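Putative iron-regulated protein A (Parabacteroides distasonis ATCC 8503, PDB 4ECG) is of unproven function but belongs to the imelysin-like family of putative M75 metallopeptidases, binds calcium ions and may respond to iron supply. Local coordinates at residues A34-F39 against Y226-L231; K64-G69 against E175-V180; A317-I322 against G373-K378. All coordinates share one frame; numbering follows the deposited sequence.

Contacts 1 and 3 are neighbours, their centres about 12 Å apart, and they touch directly: CG2 of Val35 meets CD1 of Leu318 at 3.7 Å. Contact 2 lies on the opposite side of the chain's centre, about 41 Å from contact 1 and 48 Å from contact 3, centre to centre. Helix 29-68 bridges that gap, lending residues near its beginning to contact 1 and its last turn to contact 2. Calcium marks the first two regions: contact 1 includes Gln227, a ligand of one ion, and the Phe65 side chain of contact 2 lies about 12 Å from another. Contact 3 is structural packing away from the known metal sites.

Contact 1 of 3, residues A34-F39 against Y226-L231; sequences AVVATF and YQAIEL. With CA (calcium ion), chain C.
Val35 and Val36 of helix 29-68 pack against Ala228 and Ile229 of helix 225-233, and everything that crosses between the segments is apolar. The local axes come within 9.9 Å at an angle of 47°, closest in backbone terms where Val36 faces Ile229. Ile229 reaches the other helix with its tip: CG1 stands anti to its own carbonyl carbon, and a further bend at chi2 (-72°) swings CD1 across to CG1 of Val35 at 3.7 Å, the two side chains meeting almost at right angles. The same CD1 lies 4.0 Å from CG2 of Val36. That CG2 also rests on CB of Ala228, 3.8 Å away, where a side chain of one methyl lets the branched valine come in close. Leu315 of helix 315-322 touches Ile229, extending the hydrophobic layer.

The polar side chains look away from this interface. Thr38 OG1 donates to Ala34 O at 2.8 Å, while Thr38 N approaches that same oxygen from the opposite face of the carbonyl plane; the hydroxyl also pairs with Ser313 OG, so a polar side chain is accommodated on a flank away from the apolar seam.

Metal binding occupies another flank of helix 225-233. The Gln227 chain, extended beyond CG, carries OE1 to within 2.2 Å of a calcium ion. Five waters and the backbone oxygen of Ser221 complete seven ligands, and the N-H of Gly223 donates to OE1 as well, helping to fix the rotation of the amide. A neutral amide oxygen, a carbonyl and many waters make up a site of the hydrated, seven-coordinate kind common for calcium, here attached to the outer side of a helix whose inner side is bundle packing.

Contact 2 of 3, residues K64-G69 against E175-V180; sequences KFIASG and EYLKLV
This is an antiparallel helix-helix contact, partly buried, at the far end of helix 29-68, where Ile66 and Phe65 in its last turn lean on Lys178 and Leu177 of helix 171-196. The local axes run at 164° to each other, 10.5 Å apart at their closest. Such wide spacing leaves long side chains to bridge the gap, and Ile66 does most of this. Its CD1, at the end of a chain that is extended at chi2 (168°), meets CB of Lys178 at 3.5 Å, tighter than usual for two carbons, and lies 3.7 Å from the Lys178 backbone N. The same methyl touches CG of Leu177 more loosely, at 4.4 Å.

Phe65 adds an aromatic edge. CE2 faces CD2 of Leu177, which sits near the plane of the ring, so the leucine methyl abuts the rim. Leu164 and Leu74 pack against the phenyl group as well, while Leu177 also touches Met154 and Leu155 of helix 147-155. Apolar residues are thus shared among several helices in the manner of a mainly helical bundle, the architecture of this imelysin-like protein, with the more polar residues placed towards the margin.

Lysine suits that margin because its first carbons can serve as packing surface while the amine remains at the periphery. In Lys178, CG stands anti to the backbone N and the chain bends at chi3 (-100°), bringing NZ back to Glu175 OE1 on the preceding turn in a salt bridge with a long, weak hydrogen bond of 3.5 Å. Helix 29-68 stops just beyond the contact: Phe65 O accepts from both Ser68 N and Gly69 N, and Gly69 then turns away with a positive phi, a conformation that favours glycine.

Contact 3 of 3, residues A317-I322 against G373-K378; sequences ALTKMI and GVVKSK
Lys378, the first residue past the end of helix 355-377, lays the start of its side chain along Ile322 of helix 315-322. CB makes the closest approach, 4.0 Å from CD1 of Ile322. From there CG, anti to the carbonyl carbon, comes 4.1 Å from CG2 of the same isoleucine, so that the two branches of Ile322 are met by successive lysine carbons. The side chains slide past one another in opposite directions. A bend at chi2 (-58°) then redirects the lysine; CD and CE continue nearly straight, and NZ ends in a salt bridge with Asp22, on the N-terminal side of the chain.

One turn back, Thr319 and Val375 form the second half of the contact, with their side chains crossing at about a right angle. Thr319 OG1 lies 3.7 Å from CG1 of Val375, a van der Waals approach, and CG2 of Thr319 lies 4.2 Å from CG2 of Val375. The hydroxyl turns its hydrogen-bonding capacity on its own helix, pairing with Leu315 O, which allows threonine to act here as a near match in shape for valine. Leu233 of helix 225-233 also touches Val375.

Near its end helix 355-377 tightens, Lys378 N bonding to Val375 O, three residues back; Ser377 OG also donates to Val374 O at 2.7 Å, in the carbonyl plane and on a lone pair. Across the contact itself only methyl and methylene groups, with one internally bonded hydroxyl, are brought together. The helices are therefore joined here by dispersion and the burial of apolar surface, while the charge of Lys378 is probably balanced by its salt bridge beyond the contact.

Contact 1 of 3, residues A34-F39 against Y226-L231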
ATOM      1  N   ALA A  34      22.987   0.153 -10.488  1.00 59.16           N
ATOM      2  CA  ALA A  34      22.363  -1.120 -10.951  1.00 61.78           C
ATOM      3  C   ALA A  34      21.258  -1.590  -9.979  1.00 58.06           C
ATOM      4  O   ALA A  34      20.267  -2.175 -10.396  1.00 62.17           O
ATOM      5  CB  ALA A  34      23.418  -2.220 -11.169  1.00 54.34           C
ATOM      6  N   VAL A  35      21.427  -1.336  -8.689  1.00 57.40           N
ATOM      7  CA  VAL A  35      20.381  -1.643  -7.720  1.00 56.14           C
ATOM      8  C   VAL A  35      19.122  -0.796  -8.006  1.00 57.76           C
ATOM      9  O   VAL A  35      17.999  -1.319  -8.058  1.00 57.00           O
ATOM     10  CB  VAL A  35      20.881  -1.427  -6.271  1.00 55.17           C
ATOM     11  CG1 VAL A  35      19.713  -1.366  -5.292  1.00 52.36           C
ATOM     12  CG2 VAL A  35      21.928  -2.490  -5.904  1.00 54.86           C
ATOM     13  N   VAL A  36      19.329   0.495  -8.242  1.00 56.85           N
ATOM     14  CA  VAL A  36      18.232   1.420  -8.587  1.00 53.49           C
ATOM     15  C   VAL A  36      17.583   1.013  -9.910  1.00 53.40           C
ATOM     16  O   VAL A  36      16.369   0.965 -10.012  1.00 56.81           O
ATOM     17  CB  VAL A  36      18.763   2.882  -8.676  1.00 52.83           C
ATOM     18  CG1 VAL A  36      17.680   3.823  -9.165  1.00 47.18           C
ATOM     19  CG2 VAL A  36      19.369   3.323  -7.345  1.00 47.90           C
ATOM     20  N   ALA A  37      18.387   0.705 -10.919  1.00 52.78           N
ATOM     21  CA  ALA A  37      17.852   0.198 -12.196  1.00 54.28           C
ATOM     22  C   ALA A  37      17.001  -1.047 -11.973  1.00 52.34           C
ATOM     23  O   ALA A  37      15.865  -1.105 -12.402  1.00 53.92           O
ATOM     24  CB  ALA A  37      18.974  -0.048 -13.243  1.00 52.43           C
ATOM     25  N   THR A  38      17.520  -2.026 -11.251  1.00 53.20           N
ATOM     26  CA  THR A  38      16.773  -3.270 -11.035  1.00 52.03           C
ATOM     27  C   THR A  38      15.507  -3.017 -10.199  1.00 54.74           C
ATOM     28  O   THR A  38      14.462  -3.641 -10.406  1.00 54.94           O
ATOM     29  CB  THR A  38      17.625  -4.251 -10.236  1.00 53.46           C
ATOM     30  OG1 THR A  38      18.862  -4.538 -10.938  1.00 53.99           O
ATOM     31  CG2 THR A  38      16.833  -5.504  -9.913  1.00 49.22           C
ATOM     32  N   PHE A  39      15.593  -2.099  -9.236  1.00 54.97           N
ATOM     33  CA  PHE A  39      14.401  -1.717  -8.489  1.00 52.31           C
ATOM     34  C   PHE A  39      13.308  -1.191  -9.447  1.00 54.71           C
ATOM     35  O   PHE A  39      12.181  -1.665  -9.404  1.00 51.65           O
ATOM     36  CB  PHE A  39      14.696  -0.670  -7.386  1.00 52.67           C
ATOM     37  CG  PHE A  39      13.447  -0.027  -6.867  1.00 50.04           C
ATOM     38  CD1 PHE A  39      12.614  -0.716  -6.006  1.00 46.77           C
ATOM     39  CD2 PHE A  39      13.060   1.210  -7.323  1.00 49.51           C
ATOM     40  CE1 PHE A  39      11.427  -0.161  -5.569  1.00 49.17           C
ATOM     41  CE2 PHE A  39      11.878   1.778  -6.897  1.00 48.51           C
ATOM     42  CZ  PHE A  39      11.056   1.079  -6.027  1.00 49.57           C
ATOM     43  N   TYR A 226      23.215   8.158  -4.562  1.00 55.67           N
ATOM     44  CA  TYR A 226      22.980   8.041  -3.123  1.00 55.43           C
ATOM     45  C   TYR A 226      21.593   8.557  -2.768  1.00 54.35           C
ATOM     46  O   TYR A 226      20.933   8.025  -1.889  1.00 57.52           O
ATOM     47  CB  TYR A 226      24.039   8.796  -2.301  1.00 59.90           C
ATOM     48  CG  TYR A 226      25.486   8.327  -2.459  1.00 63.78           C
ATOM     49  CD1 TYR A 226      25.973   7.250  -1.714  1.00 66.22           C
ATOM     50  CD2 TYR A 226      26.365   8.969  -3.335  1.00 65.21           C
ATOM     51  CE1 TYR A 226      27.286   6.807  -1.848  1.00 66.87           C
ATOM     52  CE2 TYR A 226      27.680   8.537  -3.473  1.00 68.85           C
ATOM     53  CZ  TYR A 226      28.131   7.457  -2.723  1.00 67.81           C
ATOM     54  OH  TYR A 226      29.422   7.020  -2.824  1.00 66.77           O
ATOM     55  N   GLN A 227      21.146   9.602  -3.435  1.00 50.47           N
ATOM     56  CA  GLN A 227      19.823  10.072  -3.190  1.00 51.31           C
ATOM     57  C   GLN A 227      18.760   9.104  -3.624  1.00 49.50           C
ATOM     58  O   GLN A 227      17.744   8.989  -2.961  1.00 49.33           O
ATOM     59  CB  GLN A 227      19.615  11.437  -3.851  1.00 54.50           C
ATOM     60  CG  GLN A 227      20.467  12.520  -3.182  1.00 54.92           C
ATOM     61  CD  GLN A 227      20.161  13.918  -3.683  1.00 53.15           C
ATOM     62  OE1 GLN A 227      19.072  14.205  -4.193  1.00 53.67           O
ATOM     63  NE2 GLN A 227      21.111  14.790  -3.519  1.00 50.03           N
ATOM     64  N   ALA A 228      19.000   8.398  -4.720  1.00 52.44           N
ATOM     65  CA  ALA A 228      18.058   7.396  -5.240  1.00 53.42           C
ATOM     66  C   ALA A 228      17.897   6.207  -4.284  1.00 54.10           C
ATOM     67  O   ALA A 228      16.802   5.822  -3.980  1.00 49.84           O
ATOM     68  CB  ALA A 228      18.476   6.924  -6.639  1.00 51.50           C
ATOM     69  N   ILE A 229      18.997   5.637  -3.813  1.00 57.05           N
ATOM     70  CA  ILE A 229      18.959   4.596  -2.778  1.00 55.95           C
ATOM     71  C   ILE A 229      18.302   5.089  -1.487  1.00 54.06           C
ATOM     72  O   ILE A 229      17.541   4.365  -0.888  1.00 52.82           O
ATOM     73  CB  ILE A 229      20.397   4.073  -2.414  1.00 59.61           C
ATOM     74  CG1 ILE A 229      21.061   3.286  -3.560  1.00 61.41           C
ATOM     75  CG2 ILE A 229      20.358   3.150  -1.212  1.00 56.46           C
ATOM     76  CD1 ILE A 229      20.435   1.935  -3.748  1.00 63.73           C
ATOM     77  N   GLU A 230      18.660   6.282  -1.014  1.00 56.37           N
ATOM     78  CA  GLU A 230      18.046   6.882   0.224  1.00 56.82           C
ATOM     79  C   GLU A 230      16.530   6.997   0.032  1.00 54.22           C
ATOM     80  O   GLU A 230      15.774   6.728   0.951  1.00 56.00           O
ATOM     81  CB  GLU A 230      18.655   8.270   0.571  1.00 59.99           C
ATOM     82  CG  GLU A 230      18.165   8.929   1.888  1.00 67.20           C
ATOM     83  CD  GLU A 230      18.709  10.360   2.124  1.00 70.28           C
ATOM     84  OE1 GLU A 230      19.241  10.981   1.161  1.00 72.87           O
ATOM     85  OE2 GLU A 230      18.637  10.863   3.279  1.00 66.51           O
ATOM     86  N   LEU A 231      16.097   7.330  -1.184  1.00 52.41           N
ATOM     87  CA  LEU A 231      14.665   7.443  -1.495  1.00 50.14           C
ATOM     88  C   LEU A 231      13.952   6.109  -1.301  1.00 50.39           C
ATOM     89  O   LEU A 231      12.843   6.053  -0.733  1.00 49.02           O
ATOM     90  CB  LEU A 231      14.479   7.943  -2.935  1.00 52.32           C
ATOM     91  CG  LEU A 231      13.164   8.566  -3.354  1.00 52.09           C
ATOM     92  CD1 LEU A 231      12.814   9.735  -2.444  1.00 52.53           C
ATOM     93  CD2 LEU A 231      13.275   8.980  -4.797  1.00 50.89           C
TER
HETATM   94 CA    CA C 501      17.144  15.089  -3.523  1.00 55.07          CA
HETATM   95  O   HOH W   1      17.763  17.271  -4.814  1.00 50.37           O
HETATM   96  O   HOH W   2      18.144  16.516  -1.974  1.00 50.89           O
HETATM   97  O   HOH W   3      15.094  16.119  -2.705  1.00 56.95           O
HETATM   98  O   HOH W   4      17.567  13.847  -1.576  1.00 46.71           O
HETATM   99  O   HOH W   5      15.748  12.840  -3.716  1.00 47.68           O

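Contact 2 of 3, residues K64-G69 against E175-V180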
ATOM      1  N   LYS A  64     -19.900  -5.173 -15.695  1.00 50.92           N
ATOM      2  CA  LYS A  64     -20.718  -6.321 -16.064  1.00 50.29           C
ATOM      3  C   LYS A  64     -21.777  -6.550 -14.964  1.00 47.15           C
ATOM      4  O   LYS A  64     -22.957  -6.772 -15.249  1.00 45.05           O
ATOM      5  CB  LYS A  64     -19.795  -7.516 -16.271  1.00 52.81           C
ATOM      6  CG  LYS A  64     -20.443  -8.872 -16.324  1.00 54.80           C
ATOM      7  CD  LYS A  64     -19.354  -9.959 -16.499  1.00 58.56           C
ATOM      8  CE  LYS A  64     -19.960 -11.295 -16.937  1.00 62.16           C
ATOM      9  NZ  LYS A  64     -18.950 -12.286 -17.334  1.00 65.64           N
ATOM     10  N   PHE A  65     -21.363  -6.467 -13.701  1.00 45.95           N
ATOM     11  CA  PHE A  65     -22.346  -6.451 -12.616  1.00 44.67           C
ATOM     12  C   PHE A  65     -23.359  -5.296 -12.689  1.00 45.09           C
ATOM     13  O   PHE A  65     -24.568  -5.514 -12.551  1.00 47.66           O
ATOM     14  CB  PHE A  65     -21.691  -6.371 -11.246  1.00 43.14           C
ATOM     15  CG  PHE A  65     -22.669  -6.094 -10.141  1.00 43.04           C
ATOM     16  CD1 PHE A  65     -23.647  -6.999  -9.835  1.00 44.13           C
ATOM     17  CD2 PHE A  65     -22.625  -4.922  -9.422  1.00 44.36           C
ATOM     18  CE1 PHE A  65     -24.607  -6.740  -8.849  1.00 45.95           C
ATOM     19  CE2 PHE A  65     -23.535  -4.675  -8.407  1.00 43.34           C
ATOM     20  CZ  PHE A  65     -24.528  -5.587  -8.110  1.00 44.89           C
ATOM     21  N   ILE A  66     -22.903  -4.063 -12.857  1.00 43.79           N
ATOM     22  CA  ILE A  66     -23.867  -2.951 -12.919  1.00 44.03           C
ATOM     23  C   ILE A  66     -24.935  -3.220 -13.967  1.00 45.89           C
ATOM     24  O   ILE A  66     -26.128  -3.133 -13.664  1.00 47.65           O
ATOM     25  CB  ILE A  66     -23.198  -1.583 -13.094  1.00 45.07           C
ATOM     26  CG1 ILE A  66     -22.484  -1.249 -11.768  1.00 44.03           C
ATOM     27  CG2 ILE A  66     -24.242  -0.528 -13.450  1.00 42.97           C
ATOM     28  CD1 ILE A  66     -21.528  -0.059 -11.830  1.00 42.03           C
ATOM     29  N   ALA A  67     -24.511  -3.665 -15.151  1.00 46.96           N
ATOM     30  CA  ALA A  67     -25.410  -4.005 -16.269  1.00 47.57           C
ATOM     31  C   ALA A  67     -26.426  -5.126 -15.974  1.00 49.95           C
ATOM     32  O   ALA A  67     -27.528  -5.119 -16.562  1.00 49.85           O
ATOM     33  CB  ALA A  67     -24.617  -4.296 -17.573  1.00 44.21           C
ATOM     34  N   SER A  68     -26.122  -6.060 -15.062  1.00 50.09           N
ATOM     35  CA  SER A  68     -26.979  -7.314 -14.951  1.00 49.04           C
ATOM     36  C   SER A  68     -27.758  -7.507 -13.675  1.00 48.19           C
ATOM     37  O   SER A  68     -28.822  -8.115 -13.677  1.00 50.04           O
ATOM     38  CB  SER A  68     -26.081  -8.551 -15.012  1.00 51.19           C
ATOM     39  OG  SER A  68     -25.163  -8.529 -13.906  1.00 49.74           O
ATOM     40  N   GLY A  69     -27.189  -7.057 -12.568  1.00 47.78           N
ATOM     41  CA  GLY A  69     -27.723  -7.341 -11.252  1.00 48.33           C
ATOM     42  C   GLY A  69     -27.446  -8.767 -10.774  1.00 52.15           C
ATOM     43  O   GLY A  69     -27.997  -9.188  -9.777  1.00 48.50           O
ATOM     44  N   GLU A 175     -24.711   3.892  -9.907  1.00 44.53           N
ATOM     45  CA  GLU A 175     -23.974   4.842 -10.705  1.00 45.64           C
ATOM     46  C   GLU A 175     -22.730   5.372  -9.913  1.00 44.46           C
ATOM     47  O   GLU A 175     -21.639   5.601 -10.472  1.00 40.84           O
ATOM     48  CB  GLU A 175     -24.906   5.960 -11.167  1.00 47.72           C
ATOM     49  CG  GLU A 175     -24.224   6.918 -12.120  1.00 56.64           C
ATOM     50  CD  GLU A 175     -23.756   6.288 -13.459  1.00 65.76           C
ATOM     51  OE1 GLU A 175     -24.374   5.246 -13.899  1.00 66.37           O
ATOM     52  OE2 GLU A 175     -22.777   6.867 -14.068  1.00 65.60           O
ATOM     53  N   TYR A 176     -22.888   5.518  -8.594  1.00 41.01           N
ATOM     54  CA  TYR A 176     -21.809   5.989  -7.741  1.00 39.94           C
ATOM     55  C   TYR A 176     -20.650   4.990  -7.853  1.00 40.15           C
ATOM     56  O   TYR A 176     -19.551   5.357  -8.198  1.00 42.03           O
ATOM     57  CB  TYR A 176     -22.381   6.149  -6.318  1.00 41.16           C
ATOM     58  CG  TYR A 176     -21.564   6.967  -5.322  1.00 44.34           C
ATOM     59  CD1 TYR A 176     -20.158   7.051  -5.382  1.00 42.55           C
ATOM     60  CD2 TYR A 176     -22.195   7.624  -4.284  1.00 45.38           C
ATOM     61  CE1 TYR A 176     -19.426   7.732  -4.425  1.00 41.75           C
ATOM     62  CE2 TYR A 176     -21.457   8.325  -3.355  1.00 46.67           C
ATOM     63  CZ  TYR A 176     -20.085   8.394  -3.439  1.00 41.39           C
ATOM     64  OH  TYR A 176     -19.413   9.155  -2.508  1.00 42.41           O
ATOM     65  N   LEU A 177     -20.948   3.706  -7.644  1.00 42.86           N
ATOM     66  CA  LEU A 177     -20.004   2.598  -7.767  1.00 42.83           C
ATOM     67  C   LEU A 177     -19.268   2.611  -9.117  1.00 43.77           C
ATOM     68  O   LEU A 177     -18.055   2.360  -9.167  1.00 45.31           O
ATOM     69  CB  LEU A 177     -20.711   1.253  -7.563  1.00 40.11           C
ATOM     70  CG  LEU A 177     -19.880  -0.051  -7.732  1.00 45.03           C
ATOM     71  CD1 LEU A 177     -18.666  -0.050  -6.769  1.00 40.02           C
ATOM     72  CD2 LEU A 177     -20.728  -1.355  -7.610  1.00 40.06           C
ATOM     73  N   LYS A 178     -19.982   2.877 -10.194  1.00 41.80           N
ATOM     74  CA  LYS A 178     -19.379   2.968 -11.526  1.00 44.18           C
ATOM     75  C   LYS A 178     -18.402   4.144 -11.577  1.00 47.29           C
ATOM     76  O   LYS A 178     -17.277   3.992 -12.059  1.00 52.24           O
ATOM     77  CB  LYS A 178     -20.452   3.178 -12.582  1.00 49.16           C
ATOM     78  CG  LYS A 178     -20.003   3.062 -14.038  1.00 57.07           C
ATOM     79  CD  LYS A 178     -21.008   3.648 -15.029  1.00 63.47           C
ATOM     80  CE  LYS A 178     -21.913   2.627 -15.724  1.00 73.82           C
ATOM     81  NZ  LYS A 178     -23.042   3.311 -16.485  1.00 76.89           N
ATOM     82  N   LEU A 179     -18.803   5.299 -11.042  1.00 42.89           N
ATOM     83  CA  LEU A 179     -17.954   6.492 -11.124  1.00 44.81           C
ATOM     84  C   LEU A 179     -16.668   6.356 -10.299  1.00 44.36           C
ATOM     85  O   LEU A 179     -15.593   6.724 -10.753  1.00 39.85           O
ATOM     86  CB  LEU A 179     -18.731   7.753 -10.739  1.00 47.03           C
ATOM     87  CG  LEU A 179     -19.781   8.147 -11.769  1.00 48.17           C
ATOM     88  CD1 LEU A 179     -20.750   9.106 -11.110  1.00 49.17           C
ATOM     89  CD2 LEU A 179     -19.097   8.764 -12.994  1.00 50.45           C
ATOM     90  N   VAL A 180     -16.818   5.785  -9.102  1.00 39.95           N
ATOM     91  CA  VAL A 180     -15.726   5.495  -8.275  1.00 39.47           C
ATOM     92  C   VAL A 180     -14.715   4.551  -8.957  1.00 43.66           C
ATOM     93  O   VAL A 180     -13.508   4.812  -8.939  1.00 40.31           O
ATOM     94  CB  VAL A 180     -16.251   4.962  -6.948  1.00 40.38           C
ATOM     95  CG1 VAL A 180     -15.160   4.222  -6.221  1.00 38.22           C
ATOM     96  CG2 VAL A 180     -16.914   6.122  -6.139  1.00 35.38           C
TER

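Contact 3 of 3, residues A317-I322 against G373-K378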
ATOM      1  N   ALA A 317      22.151  -7.544  -1.596  1.00 56.93           N
ATOM      2  CA  ALA A 317      23.521  -7.851  -1.958  1.00 58.55           C
ATOM      3  C   ALA A 317      24.434  -6.771  -1.398  1.00 60.45           C
ATOM      4  O   ALA A 317      25.454  -7.090  -0.810  1.00 61.44           O
ATOM      5  CB  ALA A 317      23.674  -7.937  -3.471  1.00 59.31           C
ATOM      6  N   LEU A 318      24.073  -5.495  -1.560  1.00 62.15           N
ATOM      7  CA  LEU A 318      24.969  -4.431  -1.118  1.00 63.05           C
ATOM      8  C   LEU A 318      25.117  -4.462   0.404  1.00 64.30           C
ATOM      9  O   LEU A 318      26.229  -4.376   0.917  1.00 63.27           O
ATOM     10  CB  LEU A 318      24.510  -3.057  -1.577  1.00 64.00           C
ATOM     11  CG  LEU A 318      24.572  -2.717  -3.069  1.00 63.26           C
ATOM     12  CD1 LEU A 318      24.180  -1.242  -3.231  1.00 62.87           C
ATOM     13  CD2 LEU A 318      25.921  -3.030  -3.679  1.00 61.88           C
ATOM     14  N   THR A 319      24.019  -4.649   1.130  1.00 60.76           N
ATOM     15  CA  THR A 319      24.116  -4.766   2.590  1.00 57.98           C
ATOM     16  C   THR A 319      24.978  -5.956   3.032  1.00 61.68           C
ATOM     17  O   THR A 319      25.807  -5.827   3.943  1.00 58.28           O
ATOM     18  CB  THR A 319      22.718  -4.911   3.173  1.00 55.77           C
ATOM     19  OG1 THR A 319      21.909  -3.900   2.586  1.00 51.71           O
ATOM     20  CG2 THR A 319      22.716  -4.810   4.689  1.00 54.59           C
ATOM     21  N   LYS A 320      24.781  -7.116   2.402  1.00 61.44           N
ATOM     22  CA  LYS A 320      25.605  -8.290   2.709  1.00 65.99           C
ATOM     23  C   LYS A 320      27.098  -7.952   2.598  1.00 66.85           C
ATOM     24  O   LYS A 320      27.879  -8.214   3.526  1.00 67.82           O
ATOM     25  CB  LYS A 320      25.228  -9.459   1.782  1.00 71.73           C
ATOM     26  CG  LYS A 320      25.723 -10.839   2.212  1.00 78.55           C
ATOM     27  CD  LYS A 320      25.144 -11.949   1.339  1.00 80.20           C
ATOM     28  CE  LYS A 320      26.014 -13.200   1.383  1.00 86.93           C
ATOM     29  NZ  LYS A 320      25.293 -14.371   0.804  1.00 79.91           N
HETATM   30  N   MSE A 321      27.466  -7.345   1.469  1.00 67.23           N
HETATM   31  CA  MSE A 321      28.829  -6.877   1.189  1.00 68.90           C
HETATM   32  C   MSE A 321      29.352  -5.920   2.276  1.00 67.03           C
HETATM   33  O   MSE A 321      30.498  -6.030   2.683  1.00 70.73           O
HETATM   34  CB  MSE A 321      28.846  -6.209  -0.209  1.00 74.43           C
HETATM   35  CG  MSE A 321      30.212  -5.661  -0.750  1.00 84.52           C
HETATM   36 SE   MSE A 321      29.988  -4.084  -1.961  0.75 84.85          SE
HETATM   37  CE  MSE A 321      28.759  -4.999  -3.241  1.00 90.12           C
ATOM     38  N   ILE A 322      28.517  -4.985   2.740  1.00 64.40           N
ATOM     39  CA  ILE A 322      28.900  -3.962   3.747  1.00 61.46           C
ATOM     40  C   ILE A 322      28.991  -4.581   5.151  1.00 64.04           C
ATOM     41  O   ILE A 322      29.984  -4.386   5.877  1.00 66.84           O
ATOM     42  CB  ILE A 322      27.938  -2.734   3.743  1.00 60.28           C
ATOM     43  CG1 ILE A 322      27.950  -2.011   2.392  1.00 59.67           C
ATOM     44  CG2 ILE A 322      28.375  -1.683   4.748  1.00 59.22           C
ATOM     45  CD1 ILE A 322      26.792  -1.070   2.164  1.00 56.47           C
ATOM     46  N   GLY A 373      16.475   1.769   8.932  1.00 49.34           N
ATOM     47  CA  GLY A 373      17.260   2.980   9.280  1.00 50.56           C
ATOM     48  C   GLY A 373      18.775   2.781   9.232  1.00 54.29           C
ATOM     49  O   GLY A 373      19.539   3.677   8.783  1.00 51.10           O
ATOM     50  N   VAL A 374      19.211   1.608   9.696  1.00 55.56           N
ATOM     51  CA  VAL A 374      20.639   1.309   9.782  1.00 56.00           C
ATOM     52  C   VAL A 374      21.140   1.068   8.370  1.00 57.23           C
ATOM     53  O   VAL A 374      22.154   1.656   7.964  1.00 60.38           O
ATOM     54  CB  VAL A 374      20.954   0.119  10.703  1.00 54.82           C
ATOM     55  CG1 VAL A 374      22.444  -0.157  10.674  1.00 61.20           C
ATOM     56  CG2 VAL A 374      20.527   0.438  12.123  1.00 53.06           C
ATOM     57  N   VAL A 375      20.392   0.285   7.593  1.00 56.38           N
ATOM     58  CA  VAL A 375      20.735   0.101   6.189  1.00 54.40           C
ATOM     59  C   VAL A 375      20.839   1.463   5.485  1.00 56.40           C
ATOM     60  O   VAL A 375      21.752   1.681   4.741  1.00 60.70           O
ATOM     61  CB  VAL A 375      19.758  -0.801   5.403  1.00 50.31           C
ATOM     62  CG1 VAL A 375      20.217  -0.856   3.953  1.00 51.58           C
ATOM     63  CG2 VAL A 375      19.711  -2.232   5.949  1.00 48.55           C
ATOM     64  N   LYS A 376      19.930   2.390   5.749  1.00 56.39           N
ATOM     65  CA  LYS A 376      19.929   3.684   5.048  1.00 59.12           C
ATOM     66  C   LYS A 376      21.163   4.498   5.404  1.00 59.77           C
ATOM     67  O   LYS A 376      21.660   5.288   4.592  1.00 59.45           O
ATOM     68  CB  LYS A 376      18.682   4.475   5.421  1.00 57.29           C
ATOM     69  CG  LYS A 376      18.397   5.712   4.601  1.00 56.97           C
ATOM     70  CD  LYS A 376      17.046   6.321   4.990  1.00 56.75           C
ATOM     71  CE  LYS A 376      17.180   7.225   6.212  1.00 59.74           C
ATOM     72  NZ  LYS A 376      15.876   7.485   6.920  1.00 56.39           N
ATOM     73  N   SER A 377      21.611   4.313   6.638  1.00 60.80           N
ATOM     74  CA  SER A 377      22.750   5.043   7.172  1.00 61.70           C
ATOM     75  C   SER A 377      24.042   4.676   6.442  1.00 65.03           C
ATOM     76  O   SER A 377      24.935   5.521   6.332  1.00 74.13           O
ATOM     77  CB  SER A 377      22.876   4.881   8.701  1.00 57.03           C
ATOM     78  OG  SER A 377      23.598   3.732   9.013  1.00 60.20           O
ATOM     79  N   LYS A 378      24.111   3.474   5.861  1.00 70.52           N
ATOM     80  CA  LYS A 378      25.270   3.109   5.018  1.00 69.01           C
ATOM     81  C   LYS A 378      25.291   3.788   3.637  1.00 72.77           C
ATOM     82  O   LYS A 378      26.018   3.340   2.775  1.00 79.59           O
ATOM     83  CB  LYS A 378      25.410   1.595   4.828  1.00 67.82           C
ATOM     84  CG  LYS A 378      25.281   0.716   6.085  1.00 68.60           C
ATOM     85  CD  LYS A 378      26.271   1.015   7.215  1.00 68.79           C
ATOM     86  CE  LYS A 378      25.968   0.122   8.413  1.00 66.78           C
ATOM     87  NZ  LYS A 378      27.078   0.104   9.385  1.00 66.96           N
TER